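Local coordinates for XPF endonuclease (Aeropyrum pernix, PDB 2BGW), which probably cuts single-stranded DNA within branched or damaged DNA substrates, as a structure-specific, magnesium-binding endonuclease of the XPF family, linked to nucleotide excision repair, at residues A76-P90 against I115-V129. Numbering follows the deposited sequence.
Sequences AEHYETVFIIVEGPP and IRLMNTMDPKGTALV. With SO4 (sulfate ion), chain K; nucleotides of chain C.
In the ERCC4 nuclease domain, a PDDEXK-type fold, strands 81-87 and 116-120 are the parallel pair of a beta-alpha-beta crossover completed by helix 99-112. Backbone hydrogen bonds zip them from Arg116 N to Val82 O (2.8 Å) through to Gly88 N on Thr120 O. Near the C-terminal end of its strand, Asn119, with CG anti to the backbone N (chi1 -176°), turns its amide toward the chain leaving strand 81-87: ND2 donates to Gly88 O at 2.9 Å, almost straight (174°) and in the amide plane, while OD1 lies by Pro90 CD. A leucine in place of Asn119 would probably leave Gly88 O without this donor and the turn into Pro89 less firmly held. On the face that carries Ile85, Ile85 CG2 meets the CG2 methyls of Thr120 and Thr126, and Ile85 CD1 reaches tip to tip with Val129 CG1 (4.0 Å), seating helix 123-137 on the strands. At the other end the Phe83 ring lies alongside the Arg116 chain, CD2 3.5 Å from Arg116 CB; the guanidinium hydrogen-bonds through NH2 to Gly114 O and through NH1 to Gln110 OE1 of the second subunit, and NH2 also to a sulfate oxygen. Glu87 OE2 forms a salt bridge with Arg53, a residue of the magnesium site. Glu87 OE1 is placed to accept from Thr126 OG1, though the modelled 2.4 Å is doubtfully short; Thr126 OG1 itself receives a hydrogen bond from Thr120 OG1 at 2.6 Å.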
# COMPACT_ATOMS: atom_id res chain seq x y z
N ALA A 76 4.74 -2.07 -1.21
CA ALA A 76 4.23 -2.59 -2.46
C ALA A 76 4.58 -4.05 -2.68
O ALA A 76 3.86 -4.76 -3.39
CB ALA A 76 4.71 -1.73 -3.60
N GLU A 77 5.69 -4.49 -2.08
CA GLU A 77 6.12 -5.89 -2.11
C GLU A 77 5.23 -6.77 -1.24
O GLU A 77 4.96 -7.90 -1.58
CB GLU A 77 7.53 -6.02 -1.56
CG GLU A 77 8.24 -7.34 -1.83
CD GLU A 77 9.58 -7.49 -1.07
OE1 GLU A 77 10.15 -6.50 -0.55
OE2 GLU A 77 10.08 -8.64 -1.01
N HIS A 78 4.76 -6.24 -0.12
CA HIS A 78 4.10 -7.08 0.84
C HIS A 78 2.57 -7.03 0.84
O HIS A 78 1.93 -7.95 1.32
CB HIS A 78 4.64 -6.76 2.22
CG HIS A 78 6.09 -7.10 2.38
ND1 HIS A 78 7.10 -6.29 1.91
CD2 HIS A 78 6.70 -8.18 2.93
CE1 HIS A 78 8.26 -6.85 2.17
NE2 HIS A 78 8.05 -8.00 2.78
N TYR A 79 1.96 -5.99 0.31
CA TYR A 79 0.52 -5.92 0.32
C TYR A 79 0.03 -5.73 -1.03
O TYR A 79 0.70 -5.16 -1.88
CB TYR A 79 0.04 -4.80 1.20
CG TYR A 79 0.34 -5.09 2.62
CD1 TYR A 79 1.59 -4.83 3.15
CD2 TYR A 79 -0.61 -5.67 3.45
CE1 TYR A 79 1.88 -5.11 4.46
CE2 TYR A 79 -0.33 -5.96 4.78
CZ TYR A 79 0.92 -5.67 5.27
OH TYR A 79 1.23 -5.93 6.58
N GLU A 80 -1.15 -6.23 -1.29
CA GLU A 80 -1.60 -6.23 -2.67
C GLU A 80 -2.09 -4.83 -3.10
O GLU A 80 -2.13 -4.51 -4.28
CB GLU A 80 -2.59 -7.38 -2.86
CG GLU A 80 -4.04 -7.03 -2.79
CD GLU A 80 -4.72 -7.30 -4.14
OE1 GLU A 80 -4.04 -7.05 -5.19
OE2 GLU A 80 -5.89 -7.78 -4.14
N THR A 81 -2.41 -4.00 -2.11
CA THR A 81 -2.97 -2.69 -2.31
C THR A 81 -2.37 -1.78 -1.26
O THR A 81 -2.50 -2.01 -0.06
CB THR A 81 -4.52 -2.75 -2.19
OG1 THR A 81 -5.05 -3.51 -3.28
CG2 THR A 81 -5.14 -1.39 -2.25
N VAL A 82 -1.71 -0.74 -1.72
CA VAL A 82 -1.04 0.19 -0.81
C VAL A 82 -1.63 1.58 -0.97
O VAL A 82 -1.62 2.14 -2.04
CB VAL A 82 0.50 0.28 -1.10
CG1 VAL A 82 1.18 1.13 -0.08
CG2 VAL A 82 1.13 -1.09 -1.09
N PHE A 83 -2.13 2.15 0.12
CA PHE A 83 -2.60 3.52 0.08
C PHE A 83 -1.65 4.32 0.88
O PHE A 83 -1.39 3.97 2.04
CB PHE A 83 -3.99 3.69 0.70
CG PHE A 83 -5.10 3.19 -0.19
CD1 PHE A 83 -5.72 1.99 0.07
CD2 PHE A 83 -5.50 3.93 -1.31
CE1 PHE A 83 -6.74 1.55 -0.76
CE2 PHE A 83 -6.51 3.48 -2.16
CZ PHE A 83 -7.12 2.29 -1.88
N ILE A 84 -1.10 5.37 0.26
CA ILE A 84 -0.44 6.42 1.05
C ILE A 84 -1.38 7.58 1.12
O ILE A 84 -1.86 8.07 0.10
CB ILE A 84 0.86 6.89 0.45
CG1 ILE A 84 1.92 5.79 0.60
CG2 ILE A 84 1.29 8.15 1.17
CD1 ILE A 84 3.03 5.87 -0.38
N ILE A 85 -1.68 8.00 2.34
CA ILE A 85 -2.60 9.09 2.53
C ILE A 85 -1.81 10.30 2.90
O ILE A 85 -1.13 10.31 3.93
CB ILE A 85 -3.63 8.81 3.65
CG1 ILE A 85 -4.67 7.78 3.18
CG2 ILE A 85 -4.28 10.12 4.12
CD1 ILE A 85 -5.47 7.19 4.30
N VAL A 86 -1.90 11.32 2.06
CA VAL A 86 -1.18 12.55 2.34
C VAL A 86 -2.10 13.59 2.98
O VAL A 86 -3.09 14.05 2.38
CB VAL A 86 -0.46 13.08 1.12
CG1 VAL A 86 0.33 14.30 1.49
CG2 VAL A 86 0.46 12.00 0.53
N GLU A 87 -1.76 13.93 4.21
CA GLU A 87 -2.58 14.78 5.04
C GLU A 87 -2.08 16.24 5.04
O GLU A 87 -0.97 16.52 5.54
CB GLU A 87 -2.57 14.22 6.45
CG GLU A 87 -3.32 14.99 7.51
CD GLU A 87 -3.48 14.16 8.76
OE1 GLU A 87 -4.17 13.11 8.67
OE2 GLU A 87 -2.91 14.54 9.82
N GLY A 88 -2.89 17.14 4.50
CA GLY A 88 -2.50 18.53 4.35
C GLY A 88 -2.17 18.83 2.90
O GLY A 88 -2.17 17.92 2.07
N PRO A 89 -1.90 20.10 2.58
CA PRO A 89 -1.68 20.52 1.21
C PRO A 89 -0.54 19.77 0.57
O PRO A 89 0.51 19.62 1.16
CB PRO A 89 -1.34 21.99 1.35
CG PRO A 89 -2.04 22.38 2.58
CD PRO A 89 -1.78 21.24 3.50
N PRO A 90 -0.77 19.31 -0.65
CA PRO A 90 0.19 18.51 -1.36
C PRO A 90 1.57 19.12 -1.30
O PRO A 90 2.51 18.40 -1.09
CB PRO A 90 -0.34 18.53 -2.77
CG PRO A 90 -1.82 18.58 -2.58
CD PRO A 90 -2.00 19.51 -1.43
N ILE A 115 1.37 2.07 -6.14
CA ILE A 115 0.85 2.60 -4.89
C ILE A 115 -0.28 3.54 -5.22
O ILE A 115 -0.34 4.04 -6.34
CB ILE A 115 1.92 3.29 -4.05
CG1 ILE A 115 2.73 2.26 -3.28
CG2 ILE A 115 1.33 4.22 -3.01
CD1 ILE A 115 4.12 2.07 -3.82
N ARG A 116 -1.18 3.73 -4.26
CA ARG A 116 -2.38 4.58 -4.43
C ARG A 116 -2.34 5.74 -3.46
O ARG A 116 -2.03 5.55 -2.27
CB ARG A 116 -3.66 3.76 -4.27
CG ARG A 116 -3.86 2.81 -5.42
CD ARG A 116 -4.97 1.85 -5.21
NE ARG A 116 -5.23 1.09 -6.43
CZ ARG A 116 -6.00 1.53 -7.41
NH1 ARG A 116 -6.58 2.72 -7.31
NH2 ARG A 116 -6.20 0.80 -8.51
N LEU A 117 -2.63 6.93 -3.97
CA LEU A 117 -2.53 8.15 -3.15
C LEU A 117 -3.89 8.69 -2.88
O LEU A 117 -4.75 8.65 -3.76
CB LEU A 117 -1.73 9.23 -3.86
CG LEU A 117 -0.26 8.92 -4.11
CD1 LEU A 117 0.31 9.91 -5.09
CD2 LEU A 117 0.58 8.89 -2.82
N MET A 118 -4.11 9.15 -1.65
CA MET A 118 -5.27 9.94 -1.31
C MET A 118 -4.73 11.19 -0.66
O MET A 118 -3.80 11.11 0.15
CB MET A 118 -6.17 9.24 -0.28
CG MET A 118 -6.66 7.87 -0.66
SD MET A 118 -8.29 7.74 -1.42
CE MET A 118 -9.13 9.15 -0.72
N ASN A 119 -5.29 12.35 -1.00
CA ASN A 119 -4.94 13.55 -0.26
C ASN A 119 -6.04 13.93 0.74
O ASN A 119 -7.18 14.12 0.35
CB ASN A 119 -4.63 14.73 -1.22
CG ASN A 119 -4.17 16.00 -0.46
OD1 ASN A 119 -4.73 17.09 -0.62
ND2 ASN A 119 -3.16 15.83 0.39
N THR A 120 -5.73 14.02 2.02
CA THR A 120 -6.73 14.50 2.99
C THR A 120 -6.39 15.92 3.52
O THR A 120 -5.25 16.39 3.40
CB THR A 120 -6.92 13.51 4.17
OG1 THR A 120 -5.75 13.46 4.97
CG2 THR A 120 -7.20 12.12 3.69
N MET A 121 -7.36 16.61 4.11
CA MET A 121 -7.07 17.94 4.64
C MET A 121 -6.56 18.00 6.05
O MET A 121 -5.76 18.87 6.38
CB MET A 121 -8.25 18.86 4.45
CG MET A 121 -8.27 19.23 3.02
SD MET A 121 -9.53 20.36 2.51
CE MET A 121 -9.00 21.93 3.24
N ASP A 122 -7.02 17.08 6.88
CA ASP A 122 -6.71 17.06 8.29
C ASP A 122 -6.87 15.62 8.68
O ASP A 122 -7.35 14.84 7.87
CB ASP A 122 -7.72 17.91 9.07
CG ASP A 122 -9.11 17.92 8.44
OD1 ASP A 122 -9.69 19.01 8.33
OD2 ASP A 122 -9.64 16.85 8.04
N PRO A 123 -6.46 15.25 9.91
CA PRO A 123 -6.72 13.94 10.52
C PRO A 123 -8.13 13.36 10.28
O PRO A 123 -8.27 12.19 9.90
CB PRO A 123 -6.51 14.22 12.00
CG PRO A 123 -5.39 15.19 12.00
CD PRO A 123 -5.64 16.08 10.81
N LYS A 124 -9.16 14.17 10.52
CA LYS A 124 -10.55 13.75 10.35
C LYS A 124 -10.76 13.23 8.93
O LYS A 124 -11.49 12.28 8.72
CB LYS A 124 -11.50 14.92 10.63
CG LYS A 124 -12.95 14.54 10.73
CD LYS A 124 -13.84 15.66 10.28
CE LYS A 124 -15.29 15.39 10.66
NZ LYS A 124 -16.23 16.33 9.94
N GLY A 125 -10.11 13.86 7.97
CA GLY A 125 -10.21 13.41 6.60
C GLY A 125 -9.56 12.05 6.43
O GLY A 125 -10.10 11.16 5.76
N THR A 126 -8.40 11.88 7.04
CA THR A 126 -7.66 10.62 6.97
C THR A 126 -8.49 9.55 7.64
O THR A 126 -8.67 8.45 7.08
CB THR A 126 -6.29 10.75 7.63
OG1 THR A 126 -5.66 11.94 7.12
CG2 THR A 126 -5.42 9.55 7.33
N ALA A 127 -9.04 9.90 8.80
CA ALA A 127 -9.93 9.04 9.55
C ALA A 127 -11.19 8.65 8.75
O ALA A 127 -11.63 7.50 8.80
CB ALA A 127 -10.27 9.66 10.83
N LEU A 128 -11.72 9.57 7.97
CA LEU A 128 -12.83 9.23 7.09
C LEU A 128 -12.41 8.27 5.97
O LEU A 128 -13.11 7.30 5.68
CB LEU A 128 -13.51 10.48 6.55
CG LEU A 128 -14.21 11.28 7.65
CD1 LEU A 128 -14.34 12.75 7.29
CD2 LEU A 128 -15.57 10.68 7.96
N VAL A 129 -11.28 8.55 5.34
CA VAL A 129 -10.83 7.76 4.21
C VAL A 129 -10.51 6.36 4.69
O VAL A 129 -10.84 5.37 4.03
CB VAL A 129 -9.58 8.41 3.57
CG1 VAL A 129 -9.00 7.58 2.46
CG2 VAL A 129 -9.96 9.74 3.03
S SO4 K . -3.79 -1.83 -10.27
O1 SO4 K . -2.65 -1.03 -10.76
O2 SO4 K . -3.38 -3.23 -10.36
O3 SO4 K . -4.05 -1.52 -8.85
O4 SO4 K . -4.96 -1.61 -11.14
P DA C 15 13.72 -7.00 -4.69
OP1 DA C 15 15.17 -6.98 -4.95
OP2 DA C 15 13.24 -7.24 -3.30
O5' DA C 15 13.14 -5.62 -5.21
C5' DA C 15 13.54 -5.24 -6.54
C4' DA C 15 12.63 -4.16 -7.06
O4' DA C 15 11.27 -4.69 -7.15
C3' DA C 15 12.55 -2.97 -6.11
O3' DA C 15 13.21 -1.82 -6.66
C2' DA C 15 11.06 -2.74 -5.87
C1' DA C 15 10.40 -3.60 -6.95
N9 DA C 15 9.05 -3.99 -6.53
C8 DA C 15 8.69 -4.61 -5.36
N7 DA C 15 7.39 -4.78 -5.24
C5 DA C 15 6.87 -4.23 -6.41
C6 DA C 15 5.54 -4.08 -6.87
N6 DA C 15 4.46 -4.51 -6.22
N1 DA C 15 5.37 -3.47 -8.06
C2 DA C 15 6.47 -3.04 -8.71
N3 DA C 15 7.76 -3.11 -8.37
C4 DA C 15 7.88 -3.73 -7.20